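Local coordinates for protein putative xanthine dehydrogenase YAGS fad-binding subunit (Escherichia coli, PDB 5G5G) that probably oxidises aldehydes in the periplasm, as the molybdenum cofactor-binding subunit of a three-subunit enzyme of the xanthine oxidase family, at residues R350-I363 against V690-I702. Sequence-based numbering, arbitrary orientation.
Sequences RAPGEAPGLMALEI and VGELGLCGVSAAI. With MCN (pterin cytosine dinucleotide), chain Y; MOS (dioxothiomolybdenum(VI) ion), chain Z.
At the molybdenum site, the loop leading into helix 354-372 meets the loop that carries Glu692, and Arg350 clasps the backbone of Gly691 beside the pterin. Both donors of its side-on grip converge on one oxygen: Arg350 NE lies 2.7 Å from Gly691 O, with an N-H...O angle of 150°, and Arg350 NH2 2.9 Å from it. The Arg350 side chain leaves the backbone with CG opposite N (chi1 -163°) and runs on extended, carrying the guanidinium past the pterin, whose N8' is 3.4 Å from NH2 of Arg350 over one face. The amides of Val690 and Gly691 both donate to phosphate oxygen O2A of the cofactor, so Gly691 ties Arg350 to the dinucleotide. Cut back to alanine, Arg350 would probably leave Gly691 O without this double grip and open a gap beside the pterin.

Ala351 N donates to Glu692 OE2 (2.9 Å), approaching from above the carboxylate plane. The same OE2 stands 2.9 Å from O2 of the molybdenum centre, consistent with the active-site glutamate of the xanthine oxidase family, while OE1 forms a salt bridge with Arg440.

Farther from the metal, helix segments 354-363 and 698-702 run in broadly the same direction, 30° apart. Ala700 fits as a knob into the hole formed by Leu358, Met359, Glu362 and Ile363, with its CB 3.5 Å from Glu362 CB. Leu358 CD1 presses tightly on Cys696 CB (3.5 Å), and Cys696 SG rests against the methyl of Ala351. Between the backbones, one water donates to Ala355 O and accepts from Gly697 N.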
# COMPACT_ATOMS: atom_id res chain seq x y z
N ARG C 350 -2.80 11.60 -3.42
CA ARG C 350 -3.40 12.26 -2.22
C ARG C 350 -2.70 13.57 -1.85
O ARG C 350 -1.53 13.56 -1.47
CB ARG C 350 -3.39 11.29 -1.06
CG ARG C 350 -4.33 11.70 0.09
CD ARG C 350 -4.35 10.58 1.09
NE ARG C 350 -5.40 10.74 2.08
CZ ARG C 350 -5.88 9.78 2.88
NH1 ARG C 350 -5.35 8.58 2.88
NH2 ARG C 350 -6.86 10.05 3.73
N ALA C 351 -3.42 14.67 -1.99
CA ALA C 351 -2.91 16.06 -1.78
C ALA C 351 -1.77 16.38 -2.76
O ALA C 351 -0.66 16.76 -2.36
CB ALA C 351 -2.49 16.30 -0.33
N PRO C 352 -2.07 16.34 -4.05
CA PRO C 352 -1.07 16.70 -5.03
C PRO C 352 -0.60 18.13 -4.77
O PRO C 352 -1.43 19.02 -4.49
CB PRO C 352 -1.80 16.64 -6.38
CG PRO C 352 -3.22 16.43 -6.05
CD PRO C 352 -3.36 15.97 -4.66
N GLY C 353 0.71 18.27 -4.82
CA GLY C 353 1.34 19.56 -4.57
C GLY C 353 1.55 19.83 -3.10
O GLY C 353 2.70 20.01 -2.67
N GLU C 354 0.47 19.91 -2.29
CA GLU C 354 0.66 20.20 -0.87
C GLU C 354 1.42 19.12 -0.13
O GLU C 354 2.23 19.41 0.74
CB GLU C 354 -0.68 20.48 -0.16
CG GLU C 354 -1.07 21.95 -0.18
CD GLU C 354 -1.68 22.41 -1.48
OE1 GLU C 354 -1.96 21.61 -2.39
OE2 GLU C 354 -1.89 23.64 -1.57
N ALA C 355 1.21 17.85 -0.47
CA ALA C 355 1.94 16.83 0.31
C ALA C 355 3.48 17.05 0.20
O ALA C 355 4.15 17.24 1.20
CB ALA C 355 1.51 15.42 -0.08
N PRO C 356 4.05 17.09 -1.02
CA PRO C 356 5.50 17.34 -1.11
C PRO C 356 5.90 18.76 -0.80
O PRO C 356 7.00 19.00 -0.22
CB PRO C 356 5.85 16.92 -2.55
CG PRO C 356 4.56 17.14 -3.33
CD PRO C 356 3.47 16.77 -2.35
N GLY C 357 5.04 19.74 -1.08
CA GLY C 357 5.38 21.12 -0.76
C GLY C 357 5.57 21.33 0.72
O GLY C 357 6.52 22.00 1.14
N LEU C 358 4.64 20.82 1.52
CA LEU C 358 4.77 20.89 2.99
C LEU C 358 5.86 20.00 3.51
O LEU C 358 6.44 20.31 4.56
CB LEU C 358 3.43 20.56 3.68
CG LEU C 358 2.35 21.62 3.39
CD1 LEU C 358 0.98 21.03 3.69
CD2 LEU C 358 2.57 22.83 4.28
N MET C 359 6.16 18.90 2.81
CA MET C 359 7.31 18.07 3.22
C MET C 359 8.62 18.91 3.24
O MET C 359 9.46 18.70 4.10
CB MET C 359 7.49 16.86 2.33
CG MET C 359 6.51 15.74 2.63
SD MET C 359 6.38 14.45 1.39
CE MET C 359 7.78 13.44 1.84
N ALA C 360 8.71 19.86 2.33
CA ALA C 360 9.81 20.84 2.29
C ALA C 360 9.57 22.06 3.20
O ALA C 360 10.43 22.36 4.03
CB ALA C 360 10.08 21.27 0.87
N LEU C 361 8.47 22.79 2.98
CA LEU C 361 8.26 24.03 3.68
C LEU C 361 8.30 23.87 5.20
O LEU C 361 8.87 24.74 5.91
CB LEU C 361 6.92 24.69 3.24
CG LEU C 361 6.47 25.92 4.01
CD1 LEU C 361 7.50 27.04 3.77
CD2 LEU C 361 5.10 26.33 3.51
N GLU C 362 7.69 22.80 5.71
CA GLU C 362 7.55 22.62 7.16
C GLU C 362 8.84 22.16 7.85
O GLU C 362 9.01 22.40 9.04
CB GLU C 362 6.35 21.70 7.47
CG GLU C 362 5.05 22.34 7.02
CD GLU C 362 4.75 23.64 7.77
OE1 GLU C 362 4.67 23.59 9.02
OE2 GLU C 362 4.56 24.73 7.11
N ILE C 363 9.79 21.64 7.09
CA ILE C 363 11.18 21.51 7.62
C ILE C 363 11.85 22.88 7.62
O ILE C 363 12.48 23.24 8.60
CB ILE C 363 12.07 20.49 6.85
CG1 ILE C 363 11.45 19.10 6.88
CG2 ILE C 363 13.48 20.49 7.39
CD1 ILE C 363 12.18 18.03 6.05
N VAL C 690 -11.59 17.01 4.16
CA VAL C 690 -10.59 16.49 5.13
C VAL C 690 -9.65 15.41 4.64
O VAL C 690 -8.57 15.21 5.21
CB VAL C 690 -11.27 16.03 6.42
CG1 VAL C 690 -11.87 14.63 6.28
CG2 VAL C 690 -10.32 16.17 7.62
N GLY C 691 -10.09 14.66 3.66
CA GLY C 691 -9.36 13.47 3.20
C GLY C 691 -7.95 13.68 2.67
O GLY C 691 -7.15 12.74 2.75
N GLU C 692 -7.67 14.88 2.16
CA GLU C 692 -6.32 15.27 1.74
C GLU C 692 -5.58 16.05 2.80
O GLU C 692 -4.39 15.82 3.03
CB GLU C 692 -6.37 15.98 0.39
CG GLU C 692 -6.89 15.12 -0.77
CD GLU C 692 -6.81 15.87 -2.11
OE1 GLU C 692 -7.41 16.94 -2.25
OE2 GLU C 692 -6.07 15.35 -2.98
N LEU C 693 -6.30 16.95 3.48
CA LEU C 693 -5.77 17.73 4.60
C LEU C 693 -5.02 16.83 5.59
O LEU C 693 -3.95 17.17 6.07
CB LEU C 693 -6.90 18.47 5.31
CG LEU C 693 -6.44 19.15 6.61
CD1 LEU C 693 -5.47 20.30 6.35
CD2 LEU C 693 -7.69 19.60 7.36
N GLY C 694 -5.59 15.66 5.85
CA GLY C 694 -5.04 14.79 6.86
C GLY C 694 -3.62 14.42 6.63
O GLY C 694 -2.91 14.10 7.59
N LEU C 695 -3.23 14.32 5.36
CA LEU C 695 -1.85 13.99 4.99
C LEU C 695 -0.85 15.17 5.07
O LEU C 695 0.33 14.99 5.25
CB LEU C 695 -1.84 13.43 3.56
CG LEU C 695 -0.53 13.02 2.96
CD1 LEU C 695 0.12 11.95 3.79
CD2 LEU C 695 -0.71 12.49 1.54
N CYS C 696 -1.37 16.36 4.84
CA CYS C 696 -0.60 17.57 4.67
C CYS C 696 0.13 17.94 5.94
O CYS C 696 -0.51 18.16 6.98
CB CYS C 696 -1.53 18.68 4.28
SG CYS C 696 -2.27 18.43 2.61
N GLY C 697 1.47 18.00 5.85
CA GLY C 697 2.29 18.27 7.01
C GLY C 697 2.76 17.08 7.85
O GLY C 697 3.67 17.22 8.66
N VAL C 698 2.19 15.90 7.64
CA VAL C 698 2.51 14.76 8.49
C VAL C 698 4.00 14.38 8.38
O VAL C 698 4.69 14.18 9.39
CB VAL C 698 1.64 13.51 8.16
CG1 VAL C 698 2.16 12.27 8.87
CG2 VAL C 698 0.16 13.77 8.54
N SER C 699 4.46 14.24 7.15
CA SER C 699 5.81 13.73 6.94
C SER C 699 6.85 14.70 7.51
O SER C 699 7.87 14.28 8.06
CB SER C 699 6.07 13.51 5.44
OG SER C 699 5.16 12.54 4.96
N ALA C 700 6.60 16.00 7.36
CA ALA C 700 7.57 16.94 7.93
C ALA C 700 7.53 16.93 9.45
O ALA C 700 8.56 17.14 10.09
CB ALA C 700 7.32 18.35 7.46
N ALA C 701 6.36 16.75 10.05
CA ALA C 701 6.33 16.62 11.52
C ALA C 701 7.19 15.44 11.96
O ALA C 701 7.96 15.58 12.89
CB ALA C 701 4.94 16.48 12.05
N ILE C 702 7.16 14.31 11.23
CA ILE C 702 8.06 13.20 11.52
C ILE C 702 9.55 13.57 11.32
O ILE C 702 10.40 13.26 12.15
CB ILE C 702 7.64 11.98 10.69
CG1 ILE C 702 6.22 11.57 11.11
CG2 ILE C 702 8.65 10.82 10.83
CD1 ILE C 702 5.62 10.57 10.13
N1 MCN Y . -15.80 13.88 6.06
C2 MCN Y . -16.72 14.15 7.17
N3 MCN Y . -16.84 15.67 7.17
C4 MCN Y . -16.22 16.64 6.50
C5 MCN Y . -15.42 16.10 5.35
C6 MCN Y . -15.21 14.82 5.24
O2 MCN Y . -17.25 13.45 7.85
N4 MCN Y . -16.31 17.91 6.65
C1' MCN Y . -15.40 12.48 6.03
C2D MCN Y . -16.53 11.57 5.42
O2' MCN Y . -16.41 10.25 5.93
C3' MCN Y . -16.15 11.66 4.03
C4D MCN Y . -14.56 11.61 3.86
O4D MCN Y . -14.27 12.32 5.16
O3' MCN Y . -16.66 10.64 3.10
C5' MCN Y . -13.84 12.28 2.85
O5' MCN Y . -14.49 13.42 2.35
PA MCN Y . -13.66 14.45 1.55
O1A MCN Y . -14.66 15.38 0.85
O2A MCN Y . -12.57 15.00 2.39
O3A MCN Y . -12.91 13.53 0.36
PB MCN Y . -13.60 13.11 -1.00
O1B MCN Y . -13.40 14.14 -2.02
O2B MCN Y . -14.98 12.61 -0.72
O3B MCN Y . -12.76 11.81 -1.28
C10 MCN Y . -11.45 11.94 -1.98
C9' MCN Y . -10.27 11.86 -1.07
C8' MCN Y . -8.96 12.16 -1.98
S8' MCN Y . -8.96 13.41 -3.09
C7' MCN Y . -8.07 11.30 -1.92
S7' MCN Y . -6.64 11.35 -3.00
C6' MCN Y . -7.96 10.25 -0.77
C7 MCN Y . -9.10 10.66 0.28
O9' MCN Y . -10.33 10.77 -0.30
N5' MCN Y . -8.42 8.94 -1.47
C4A MCN Y . -8.82 7.78 -0.60
N8' MCN Y . -9.20 9.55 1.25
C4B MCN Y . -9.27 8.28 0.82
N1' MCN Y . -9.53 7.27 1.75
C2' MCN Y . -9.86 5.96 1.38
N2' MCN Y . -10.08 5.06 2.21
N3' MCN Y . -9.43 5.61 0.13
C4' MCN Y . -9.11 6.39 -0.97
O4' MCN Y . -8.79 6.15 -2.15
MO MOS Z . -7.26 12.89 -4.60
S MOS Z . -5.13 13.08 -5.49
O1 MOS Z . -7.89 11.81 -5.88
O2 MOS Z . -7.40 14.78 -5.49
O HOH W 1 3.10 16.94 3.73